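Local coordinates for protein putative neuraminyllactose-binding hemagglutinin homolog (PDB 3BGH) that probably acts as an outer-membrane lipoprotein adhesin of Helicobacter pylori, related to haemagglutinins that bind neuraminyllactose, at residues H37-I42 with S70-K75. Sequence-based numbering, arbitrary orientation.
Sequences HLVVLI and SFLERK
Val39 and Leu41 of strand 38-48 meet Leu72 of helix 54-73 in a small, buried, wholly apolar contact between the first strand and the following helix of a beta-alpha-beta unit. Only 104 Å² is buried, and both close contacts run through one methyl: CD1 of Leu72 lies 3.7 Å from CG2 of Val39 and, more loosely, 4.2 Å from CD1 of Leu41. Leu72 thus reaches two residues on one strand face through its CD1 branch alone. Its CB already points at the strand; with CG anti to the carbonyl carbon (chi1 -71°) and chi2 near 161°, CD1 is the methyl that arrives there. Val39 turns CG2 to the helix by setting it between its backbone N and carbonyl carbon, and the two side chains meet at a slant. The backbones stay well apart, with 8.4 Å between CA of Val39 and CA of Leu72. Val40, between the two contact residues, points to the other face of the sheet, where it packs on Phe82 and Val99. Strand 38-48 runs between parallel neighbours 78-82 and 98-114; Leu72 also touches Val79 of the former, while Leu41 reaches Leu100 of the latter and Phe65 and Leu68 earlier in helix 54-73.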
ATOM      1  N   HIS A  37      32.291  13.595   3.541  1.00 74.38           N
ATOM      2  CA  HIS A  37      31.127  13.767   2.666  1.00 73.37           C
ATOM      3  C   HIS A  37      29.924  14.356   3.417  1.00 72.67           C
ATOM      4  O   HIS A  37      29.670  13.982   4.570  1.00 73.10           O
ATOM      5  CB  HIS A  37      30.769  12.433   2.049  1.00 73.35           C
ATOM      6  CG  HIS A  37      31.920  11.764   1.366  1.00 73.64           C
ATOM      7  ND1 HIS A  37      32.560  10.664   1.895  1.00 74.17           N
ATOM      8  CD2 HIS A  37      32.544  12.037   0.195  1.00 71.84           C
ATOM      9  CE1 HIS A  37      33.518  10.278   1.070  1.00 73.61           C
ATOM     10  NE2 HIS A  37      33.529  11.097   0.033  1.00 71.56           N
ATOM     11  N   LEU A  38      29.213  15.297   2.785  1.00 71.50           N
ATOM     12  CA  LEU A  38      27.958  15.868   3.338  1.00 70.59           C
ATOM     13  C   LEU A  38      26.698  15.304   2.622  1.00 69.89           C
ATOM     14  O   LEU A  38      26.618  15.367   1.388  1.00 70.04           O
ATOM     15  CB  LEU A  38      27.956  17.402   3.224  1.00 70.00           C
ATOM     16  CG  LEU A  38      26.603  18.122   3.386  1.00 70.13           C
ATOM     17  CD1 LEU A  38      26.086  18.102   4.817  1.00 70.84           C
ATOM     18  CD2 LEU A  38      26.641  19.561   2.888  1.00 70.49           C
ATOM     19  N   VAL A  39      25.724  14.784   3.380  1.00 68.75           N
ATOM     20  CA  VAL A  39      24.425  14.367   2.786  1.00 67.33           C
ATOM     21  C   VAL A  39      23.254  15.217   3.276  1.00 66.51           C
ATOM     22  O   VAL A  39      23.138  15.498   4.465  1.00 67.04           O
ATOM     23  CB  VAL A  39      24.090  12.855   2.991  1.00 67.12           C
ATOM     24  CG1 VAL A  39      25.320  11.982   2.844  1.00 65.77           C
ATOM     25  CG2 VAL A  39      23.452  12.617   4.315  1.00 66.68           C
ATOM     26  N   VAL A  40      22.398  15.627   2.359  1.00 65.30           N
ATOM     27  CA  VAL A  40      21.186  16.342   2.711  1.00 64.11           C
ATOM     28  C   VAL A  40      20.057  15.345   3.000  1.00 63.60           C
ATOM     29  O   VAL A  40      19.770  14.466   2.191  1.00 62.79           O
ATOM     30  CB  VAL A  40      20.764  17.280   1.581  1.00 64.03           C
ATOM     31  CG1 VAL A  40      19.475  17.986   1.925  1.00 64.36           C
ATOM     32  CG2 VAL A  40      21.818  18.287   1.331  1.00 64.54           C
ATOM     33  N   LEU A  41      19.425  15.484   4.162  1.00 62.86           N
ATOM     34  CA  LEU A  41      18.325  14.614   4.541  1.00 62.10           C
ATOM     35  C   LEU A  41      17.054  15.424   4.609  1.00 61.61           C
ATOM     36  O   LEU A  41      16.995  16.395   5.345  1.00 61.83           O
ATOM     37  CB  LEU A  41      18.616  13.985   5.891  1.00 62.69           C
ATOM     38  CG  LEU A  41      17.924  12.658   6.152  1.00 62.50           C
ATOM     39  CD1 LEU A  41      18.591  11.622   5.279  1.00 62.90           C
ATOM     40  CD2 LEU A  41      18.022  12.282   7.617  1.00 60.01           C
ATOM     41  N   ILE A  42      16.056  15.044   3.823  1.00 60.90           N
ATOM     42  CA  ILE A  42      14.757  15.726   3.786  1.00 60.34           C
ATOM     43  C   ILE A  42      13.771  14.978   4.688  1.00 60.64           C
ATOM     44  O   ILE A  42      13.892  13.769   4.838  1.00 60.49           O
ATOM     45  CB  ILE A  42      14.226  15.821   2.349  1.00 59.92           C
ATOM     46  CG1 ILE A  42      15.198  16.651   1.526  1.00 61.44           C
ATOM     47  CG2 ILE A  42      12.866  16.476   2.291  1.00 57.81           C
ATOM     48  CD1 ILE A  42      14.706  16.959   0.155  1.00 64.41           C
ATOM     49  N   SER A  70      21.480  10.276  12.947  1.00 64.63           N
ATOM     50  CA  SER A  70      22.413   9.636  13.908  1.00 65.49           C
ATOM     51  C   SER A  70      23.226   8.529  13.306  1.00 65.44           C
ATOM     52  O   SER A  70      24.418   8.409  13.593  1.00 66.40           O
ATOM     53  CB  SER A  70      21.712   9.070  15.128  1.00 64.74           C
ATOM     54  OG  SER A  70      21.238  10.132  15.906  1.00 68.42           O
ATOM     55  N   PHE A  71      22.562   7.693  12.512  1.00 64.96           N
ATOM     56  CA  PHE A  71      23.230   6.648  11.770  1.00 64.00           C
ATOM     57  C   PHE A  71      24.306   7.241  10.855  1.00 64.52           C
ATOM     58  O   PHE A  71      25.435   6.763  10.824  1.00 64.75           O
ATOM     59  CB  PHE A  71      22.223   5.890  10.922  1.00 62.81           C
ATOM     60  CG  PHE A  71      22.841   4.828  10.090  1.00 60.20           C
ATOM     61  CD1 PHE A  71      23.153   3.591  10.649  1.00 58.58           C
ATOM     62  CD2 PHE A  71      23.128   5.061   8.747  1.00 56.99           C
ATOM     63  CE1 PHE A  71      23.740   2.578   9.868  1.00 56.90           C
ATOM     64  CE2 PHE A  71      23.711   4.068   7.966  1.00 56.21           C
ATOM     65  CZ  PHE A  71      24.017   2.827   8.525  1.00 56.43           C
ATOM     66  N   LEU A  72      23.955   8.282  10.111  1.00 64.83           N
ATOM     67  CA  LEU A  72      24.886   8.879   9.175  1.00 65.91           C
ATOM     68  C   LEU A  72      26.107   9.492   9.874  1.00 66.99           C
ATOM     69  O   LEU A  72      27.242   9.135   9.578  1.00 67.36           O
ATOM     70  CB  LEU A  72      24.166   9.878   8.276  1.00 65.75           C
ATOM     71  CG  LEU A  72      23.253   9.165   7.274  1.00 64.79           C
ATOM     72  CD1 LEU A  72      22.246  10.135   6.752  1.00 63.88           C
ATOM     73  CD2 LEU A  72      24.035   8.488   6.148  1.00 63.88           C
ATOM     74  N   GLU A  73      25.860  10.379  10.827  1.00 68.49           N
ATOM     75  CA  GLU A  73      26.902  10.953  11.664  1.00 69.38           C
ATOM     76  C   GLU A  73      27.782   9.863  12.248  1.00 69.89           C
ATOM     77  O   GLU A  73      28.980   9.861  12.008  1.00 70.81           O
ATOM     78  CB  GLU A  73      26.280  11.801  12.753  1.00 69.63           C
ATOM     79  CG  GLU A  73      25.640  13.062  12.200  1.00 71.98           C
ATOM     80  CD  GLU A  73      24.752  13.764  13.213  1.00 76.33           C
ATOM     81  OE1 GLU A  73      24.248  13.085  14.142  1.00 77.61           O
ATOM     82  OE2 GLU A  73      24.548  14.998  13.071  1.00 78.30           O
ATOM     83  N   ARG A  74      27.193   8.893  12.944  1.00 70.02           N
ATOM     84  CA  ARG A  74      27.966   7.772  13.467  1.00 70.01           C
ATOM     85  C   ARG A  74      28.787   7.064  12.375  1.00 69.83           C
ATOM     86  O   ARG A  74      29.555   6.150  12.660  1.00 70.45           O
ATOM     87  CB  ARG A  74      27.052   6.770  14.167  1.00 70.25           C
ATOM     88  CG  ARG A  74      27.755   5.504  14.609  1.00 71.14           C
ATOM     89  CD  ARG A  74      28.052   5.539  16.080  1.00 74.42           C
ATOM     90  NE  ARG A  74      27.100   4.736  16.849  1.00 75.87           N
ATOM     91  CZ  ARG A  74      26.001   5.217  17.436  1.00 77.60           C
ATOM     92  NH1 ARG A  74      25.200   4.390  18.113  1.00 75.55           N
ATOM     93  NH2 ARG A  74      25.694   6.521  17.347  1.00 76.61           N
ATOM     94  N   LYS A  75      28.626   7.480  11.129  1.00 69.21           N
ATOM     95  CA  LYS A  75      29.254   6.772  10.025  1.00 68.73           C
ATOM     96  C   LYS A  75      30.182   7.720   9.296  1.00 68.03           C
ATOM     97  O   LYS A  75      30.821   7.349   8.308  1.00 67.51           O
ATOM     98  CB  LYS A  75      28.185   6.203   9.095  1.00 68.61           C
ATOM     99  CG  LYS A  75      28.321   4.710   8.890  1.00 69.04           C
ATOM    100  CD  LYS A  75      27.741   3.851  10.035  1.00 66.14           C
ATOM    101  CE  LYS A  75      28.240   2.425   9.879  1.00 67.12           C
ATOM    102  NZ  LYS A  75      27.663   1.451  10.848  1.00 69.34           N
TER